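Local atomic coordinates of PaaX domain-containing protein, C-domain protein (Mycobacterium tuberculosis, PDB entry 3KFW), a protein that is of unknown function but, as a PaaX-like protein with a helix-turn-helix family region, probably binds DNA as a transcriptional regulator. Residues T98-R101 and T102-A105; R107-M110 and H111-F115. All blocks are in the same frame, centred on the assembly; numbering follows the deposited sequence.

Interaction 1: T98-R101 and T102-A105; sequences TDAR and TRAA
Asp-99 and Thr-102 meet through their side chains at the start of helix 100-112: the hydroxyl OG1 of Thr-102 donates to the carboxylate oxygen OD1 of Asp-99 at 2.7 Å. The hydroxyl comes from above the carboxylate plane, 38° out of it. In Thr-102, OG1 sits beside the backbone N and anti to the carbonyl carbon (chi1 -55°), which turns it back toward the N-terminal end, where the aspartate waits. Asp-99 is the N-cap residue; a short acceptor is common at this place, and its negative charge probably also interacts favourably with the helix dipole. Threonine, a short β-branched residue carrying its hydroxyl on CB, reaches the carboxylate from three residues on.

Around this pair the backbone closes the first turn. Arg-103 N bonds to Asp-99 O at 2.8 Å, and Ala-104 N bonds to Ala-100 O at 2.8 Å. Ala-105 N continues the series to Arg-101 O at 2.7 Å.

Arg-103 folds back over the same turn. Its chain bends at chi3 (-76°), and one face of the guanidinium lies against the backbone joining Asp-99 to Ala-100, with NH2 3.6 Å from Ala-100 N. The methyl of Ala-100 is small enough to let the flat group come this close, CB lying 3.8 Å from Arg-103 NH2. Two weak hydrogen bonds hold the guanidinium's end, NH1 to Gly-97 O in the loop leading to the helix and NH2 to Gln-157 O of a second subunit.

That subunit lies outward: its Asp-160 forms a salt bridge with Arg-101, and its Gln-157 packs on Asp-99 and Ala-100. The turn opens the helix that follows strand 88-93 and precedes strand 116-119, on the subunit surface.

Interaction 2: R107-M110 and H111-F115; sequences RTCM and HHKRF
Met-110 and Phe-115 face each other across the end of helix 100-112, joined by backbone and side chain alike. Phe-115 N donates to Met-110 O at 3.0 Å. Met-110 is a selenomethionine, and its SE lies 5.0 Å from the centroid of the Phe-115 ring, 29° off the normal, an oblique Met-aromatic contact. The bend of the Met-110 chain at chi2 (-62°) carries the selenium there. Both apolar chains suit a buried place: they pack on Leu-91 of strand 88-93 and Trp-123 of strand 122-126.

Upstream acceptors are taken in turn by ordinary helical bonds: Arg-107 O by His-111 N at 2.9 Å, Thr-108 O by His-112 N at 3.1 Å and Cys-109 O by Lys-113 N at 3.2 Å. The chain then leaves the helix in a Schellman motif, in which Phe-115 N reaches Met-110 O while Arg-114 N pairs with His-111 O at 2.9 Å. Arg-114, the C-prime residue, has positive phi (64°), which turns the chain out of the helix and toward strand 116-119.

Most side-chain polar groups are satisfied outside the two segments. The buried guanidinium of Arg-114 is held by carbonyls, NH1 by Ala-76 O and NH2 by Leu-196 O, a task for which its many N-H groups fit it. Thr-108 OG1 bonds to Ala-104 O one turn back, the amine of Lys-113 to Asp-132 O, and Arg-107 NH1 forms a salt bridge with Glu-117. On its way the long aliphatic part of Lys-113 runs past Cys-109, CE lying 3.8 Å from SG, a neighbour that suits its apolar methylenes. Arg-107 NH1 also stands 4.2 Å from His-111 NE2.

Interactions 1 and 2 hold the two ends of one helix, 100-112, with centres about 14 Å apart, inside the region assigned to the PaaX central Cas2-like domain. The N-terminal end, interaction 1, is a surface contact: none of its residues is buried, its side-chain chemistry is polar, and a second subunit packs against it. The C-terminal end, interaction 2, is partly buried nearer the chain's centre, and there selenium, an aromatic ring and neighbouring strands supply much of the packing. The helix termini also differ in means: the start has an acidic N-cap residue joined side chain to side chain with Thr-102, whereas the finish relies on backbone bonds and a residue of positive phi.

Interaction 1: T98-R101 and T102-A105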
ATOM      1  N   THR A  98      -7.582  13.226  -0.491  1.00 28.17           N
ATOM      2  CA  THR A  98      -7.535  14.018   0.758  1.00 26.77           C
ATOM      3  C   THR A  98      -8.487  13.604   1.875  1.00 25.74           C
ATOM      4  O   THR A  98      -8.217  13.919   3.046  1.00 27.44           O
ATOM      5  CB  THR A  98      -7.780  15.523   0.487  1.00 26.48           C
ATOM      6  OG1 THR A  98      -6.869  15.980  -0.505  1.00 27.80           O
ATOM      7  CG2 THR A  98      -7.579  16.384   1.766  1.00 27.90           C
ATOM      8  N   ASP A  99      -9.630  13.003   1.550  1.00 23.34           N
ATOM      9  CA  ASP A  99     -10.591  12.627   2.606  1.00 21.69           C
ATOM     10  C   ASP A  99     -11.372  11.341   2.322  1.00 19.83           C
ATOM     11  O   ASP A  99     -11.256  10.775   1.234  1.00 21.01           O
ATOM     12  CB  ASP A  99     -11.522  13.796   2.988  1.00 21.69           C
ATOM     13  CG  ASP A  99     -11.952  14.628   1.792  1.00 22.91           C
ATOM     14  OD1 ASP A  99     -12.631  14.053   0.922  1.00 22.95           O
ATOM     15  OD2 ASP A  99     -11.608  15.851   1.721  1.00 26.71           O
ATOM     16  N   ALA A 100     -12.115  10.868   3.319  1.00 17.69           N
ATOM     17  CA  ALA A 100     -12.866   9.630   3.245  1.00 16.12           C
ATOM     18  C   ALA A 100     -13.886   9.551   2.127  1.00 15.15           C
ATOM     19  O   ALA A 100     -13.925   8.535   1.423  1.00 17.35           O
ATOM     20  CB  ALA A 100     -13.493   9.329   4.570  1.00 16.83           C
ATOM     21  N   ARG A 101     -14.651  10.605   1.888  1.00 14.01           N
ATOM     22  CA  ARG A 101     -15.635  10.635   0.795  1.00 13.57           C
ATOM     23  C   ARG A 101     -14.929  10.448  -0.535  1.00 15.18           C
ATOM     24  O   ARG A 101     -15.347   9.600  -1.360  1.00 16.38           O
ATOM     25  CB  ARG A 101     -16.393  11.957   0.803  1.00 13.82           C
ATOM     26  CG  ARG A 101     -17.462  12.091  -0.271  1.00 11.27           C
ATOM     27  CD  ARG A 101     -18.220  13.420  -0.126  1.00 11.60           C
ATOM     28  NE  ARG A 101     -18.869  13.622   1.176  1.00  9.30           N
ATOM     29  CZ  ARG A 101     -19.334  14.787   1.603  1.00  7.46           C
ATOM     30  NH1 ARG A 101     -19.204  15.862   0.853  1.00  8.02           N
ATOM     31  NH2 ARG A 101     -19.897  14.898   2.798  1.00 10.39           N
ATOM     32  N   THR A 102     -13.820  11.187  -0.706  1.00 15.33           N
ATOM     33  CA  THR A 102     -12.854  11.040  -1.819  1.00 15.48           C
ATOM     34  C   THR A 102     -12.230   9.655  -2.021  1.00 15.93           C
ATOM     35  O   THR A 102     -12.244   9.119  -3.155  1.00 15.35           O
ATOM     36  CB  THR A 102     -11.728  12.137  -1.704  1.00 15.43           C
ATOM     37  OG1 THR A 102     -12.349  13.427  -1.642  1.00 16.60           O
ATOM     38  CG2 THR A 102     -10.856  12.147  -2.846  1.00 13.72           C
ATOM     39  N   ARG A 103     -11.658   9.046  -0.978  1.00 16.98           N
ATOM     40  CA  ARG A 103     -11.129   7.645  -1.199  1.00 17.26           C
ATOM     41  C   ARG A 103     -12.263   6.696  -1.490  1.00 17.10           C
ATOM     42  O   ARG A 103     -12.153   5.904  -2.373  1.00 18.21           O
ATOM     43  CB  ARG A 103     -10.344   7.127  -0.019  1.00 17.83           C
ATOM     44  CG  ARG A 103      -9.205   8.038   0.387  1.00 18.95           C
ATOM     45  CD  ARG A 103      -8.421   7.452   1.498  1.00 22.49           C
ATOM     46  NE  ARG A 103      -9.126   7.560   2.792  1.00 26.40           N
ATOM     47  CZ  ARG A 103      -9.083   8.619   3.624  1.00 28.27           C
ATOM     48  NH1 ARG A 103      -8.412   9.741   3.325  1.00 27.90           N
ATOM     49  NH2 ARG A 103      -9.743   8.575   4.773  1.00 26.98           N
ATOM     50  N   ALA A 104     -13.402   6.837  -0.802  1.00 17.48           N
ATOM     51  CA  ALA A 104     -14.585   5.991  -1.117  1.00 16.58           C
ATOM     52  C   ALA A 104     -15.126   6.205  -2.518  1.00 16.69           C
ATOM     53  O   ALA A 104     -15.587   5.268  -3.141  1.00 18.41           O
ATOM     54  CB  ALA A 104     -15.710   6.136  -0.033  1.00 14.10           C
ATOM     55  N   ALA A 105     -15.087   7.433  -3.030  1.00 17.85           N
ATOM     56  CA  ALA A 105     -15.603   7.704  -4.390  1.00 18.16           C
ATOM     57  C   ALA A 105     -14.656   7.114  -5.403  1.00 19.30           C
ATOM     58  O   ALA A 105     -15.103   6.602  -6.407  1.00 20.52           O
ATOM     59  CB  ALA A 105     -15.842   9.216  -4.655  1.00 17.20           C
TER

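Interaction 2: R107-M110 and H111-F115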
ATOM      1  N   ARG A 107     -13.073   4.179  -5.065  1.00 22.35           N
ATOM      2  CA  ARG A 107     -13.435   2.736  -5.163  1.00 22.54           C
ATOM      3  C   ARG A 107     -14.735   2.644  -5.962  1.00 22.13           C
ATOM      4  O   ARG A 107     -14.819   1.914  -6.938  1.00 23.01           O
ATOM      5  CB  ARG A 107     -13.622   1.964  -3.808  1.00 21.96           C
ATOM      6  CG  ARG A 107     -12.469   2.055  -2.797  1.00 26.22           C
ATOM      7  CD  ARG A 107     -12.522   1.020  -1.621  1.00 23.96           C
ATOM      8  NE  ARG A 107     -12.484  -0.285  -2.218  1.00 28.64           N
ATOM      9  CZ  ARG A 107     -11.359  -0.964  -2.478  1.00 29.79           C
ATOM     10  NH1 ARG A 107     -11.477  -2.135  -3.076  1.00 30.35           N
ATOM     11  NH2 ARG A 107     -10.136  -0.476  -2.189  1.00 26.67           N
ATOM     12  N   THR A 108     -15.738   3.388  -5.548  1.00 21.19           N
ATOM     13  CA  THR A 108     -17.004   3.415  -6.257  1.00 21.54           C
ATOM     14  C   THR A 108     -16.852   3.710  -7.730  1.00 22.37           C
ATOM     15  O   THR A 108     -17.602   3.173  -8.532  1.00 22.67           O
ATOM     16  CB  THR A 108     -17.884   4.478  -5.643  1.00 20.81           C
ATOM     17  OG1 THR A 108     -17.855   4.222  -4.251  1.00 20.72           O
ATOM     18  CG2 THR A 108     -19.330   4.392  -6.138  1.00 18.70           C
ATOM     19  N   CYS A 109     -15.883   4.550  -8.080  1.00 22.82           N
ATOM     20  CA  CYS A 109     -15.610   4.856  -9.474  1.00 24.71           C
ATOM     21  C   CYS A 109     -14.912   3.685 -10.214  1.00 24.56           C
ATOM     22  O   CYS A 109     -15.289   3.349 -11.324  1.00 24.51           O
ATOM     23  CB  CYS A 109     -14.798   6.151  -9.586  1.00 25.00           C
ATOM     24  SG  CYS A 109     -14.500   6.676 -11.278  1.00 31.46           S
HETATM   25  N   MSE A 110     -13.900   3.072  -9.615  1.00 24.86           N
HETATM   26  CA  MSE A 110     -13.319   1.856 -10.202  1.00 26.42           C
HETATM   27  C   MSE A 110     -14.364   0.739 -10.404  1.00 27.54           C
HETATM   28  O   MSE A 110     -14.413   0.132 -11.465  1.00 28.42           O
HETATM   29  CB  MSE A 110     -12.151   1.372  -9.375  1.00 26.09           C
HETATM   30  CG  MSE A 110     -11.022   2.379  -9.283  1.00 28.17           C
HETATM   31 SE   MSE A 110     -10.251   2.757 -11.037  1.00 35.57          SE
HETATM   32  CE  MSE A 110      -8.481   3.298 -10.466  1.00 34.14           C
ATOM     33  N   HIS A 111     -15.244   0.512  -9.424  1.00 28.76           N
ATOM     34  CA  HIS A 111     -16.285  -0.533  -9.561  1.00 30.01           C
ATOM     35  C   HIS A 111     -17.261  -0.259 -10.703  1.00 30.74           C
ATOM     36  O   HIS A 111     -17.553  -1.169 -11.502  1.00 31.78           O
ATOM     37  CB  HIS A 111     -17.014  -0.824  -8.232  1.00 28.85           C
ATOM     38  CG  HIS A 111     -16.124  -1.437  -7.192  1.00 31.63           C
ATOM     39  ND1 HIS A 111     -15.165  -2.388  -7.499  1.00 33.48           N
ATOM     40  CD2 HIS A 111     -16.040  -1.235  -5.850  1.00 32.98           C
ATOM     41  CE1 HIS A 111     -14.536  -2.742  -6.391  1.00 36.71           C
ATOM     42  NE2 HIS A 111     -15.042  -2.051  -5.380  1.00 33.37           N
ATOM     43  N   HIS A 112     -17.724   0.991 -10.788  1.00 30.71           N
ATOM     44  CA  HIS A 112     -18.626   1.442 -11.841  1.00 31.17           C
ATOM     45  C   HIS A 112     -18.081   1.277 -13.269  1.00 30.37           C
ATOM     46  O   HIS A 112     -18.829   0.995 -14.192  1.00 31.05           O
ATOM     47  CB  HIS A 112     -19.046   2.912 -11.596  1.00 30.50           C
ATOM     48  CG  HIS A 112     -20.022   3.442 -12.611  1.00 33.36           C
ATOM     49  ND1 HIS A 112     -21.389   3.263 -12.498  1.00 37.41           N
ATOM     50  CD2 HIS A 112     -19.834   4.166 -13.746  1.00 35.40           C
ATOM     51  CE1 HIS A 112     -22.000   3.850 -13.518  1.00 35.65           C
ATOM     52  NE2 HIS A 112     -21.079   4.401 -14.292  1.00 35.42           N
ATOM     53  N   LYS A 113     -16.798   1.518 -13.456  1.00 30.33           N
ATOM     54  CA  LYS A 113     -16.170   1.308 -14.765  1.00 30.38           C
ATOM     55  C   LYS A 113     -15.640  -0.127 -14.920  1.00 30.34           C
ATOM     56  O   LYS A 113     -14.909  -0.419 -15.855  1.00 30.62           O
ATOM     57  CB  LYS A 113     -15.007   2.269 -14.901  1.00 30.39           C
ATOM     58  CG  LYS A 113     -15.434   3.687 -14.952  1.00 30.27           C
ATOM     59  CD  LYS A 113     -14.211   4.566 -15.047  1.00 32.52           C
ATOM     60  CE  LYS A 113     -14.643   6.054 -14.999  1.00 34.18           C
ATOM     61  NZ  LYS A 113     -14.935   6.511 -16.364  1.00 33.67           N
ATOM     62  N   ARG A 114     -15.951  -0.988 -13.935  1.00 30.18           N
ATOM     63  CA  ARG A 114     -15.729  -2.430 -13.989  1.00 29.41           C
ATOM     64  C   ARG A 114     -14.262  -2.801 -14.085  1.00 28.78           C
ATOM     65  O   ARG A 114     -13.872  -3.662 -14.872  1.00 29.02           O
ATOM     66  CB  ARG A 114     -16.614  -3.056 -15.073  1.00 29.67           C
ATOM     67  CG  ARG A 114     -18.044  -2.574 -14.842  1.00 32.00           C
ATOM     68  CD  ARG A 114     -18.990  -2.966 -15.909  1.00 37.10           C
ATOM     69  NE  ARG A 114     -20.324  -2.892 -15.338  1.00 38.28           N
ATOM     70  CZ  ARG A 114     -21.353  -2.402 -15.991  1.00 41.29           C
ATOM     71  NH1 ARG A 114     -21.167  -1.942 -17.227  1.00 41.07           N
ATOM     72  NH2 ARG A 114     -22.548  -2.338 -15.405  1.00 41.34           N
ATOM     73  N   PHE A 115     -13.465  -2.102 -13.269  1.00 27.94           N
ATOM     74  CA  PHE A 115     -12.083  -2.459 -12.976  1.00 27.31           C
ATOM     75  C   PHE A 115     -12.042  -3.363 -11.751  1.00 27.42           C
ATOM     76  O   PHE A 115     -12.887  -3.235 -10.880  1.00 26.90           O
ATOM     77  CB  PHE A 115     -11.241  -1.196 -12.753  1.00 26.60           C
ATOM     78  CG  PHE A 115     -10.866  -0.500 -14.044  1.00 23.10           C
ATOM     79  CD1 PHE A 115     -11.791   0.300 -14.719  1.00 20.88           C
ATOM     80  CD2 PHE A 115      -9.608  -0.634 -14.573  1.00 17.98           C
ATOM     81  CE1 PHE A 115     -11.463   0.922 -15.901  1.00 18.20           C
ATOM     82  CE2 PHE A 115      -9.275  -0.002 -15.762  1.00 16.95           C
ATOM     83  CZ  PHE A 115     -10.203   0.753 -16.431  1.00 16.77           C
TER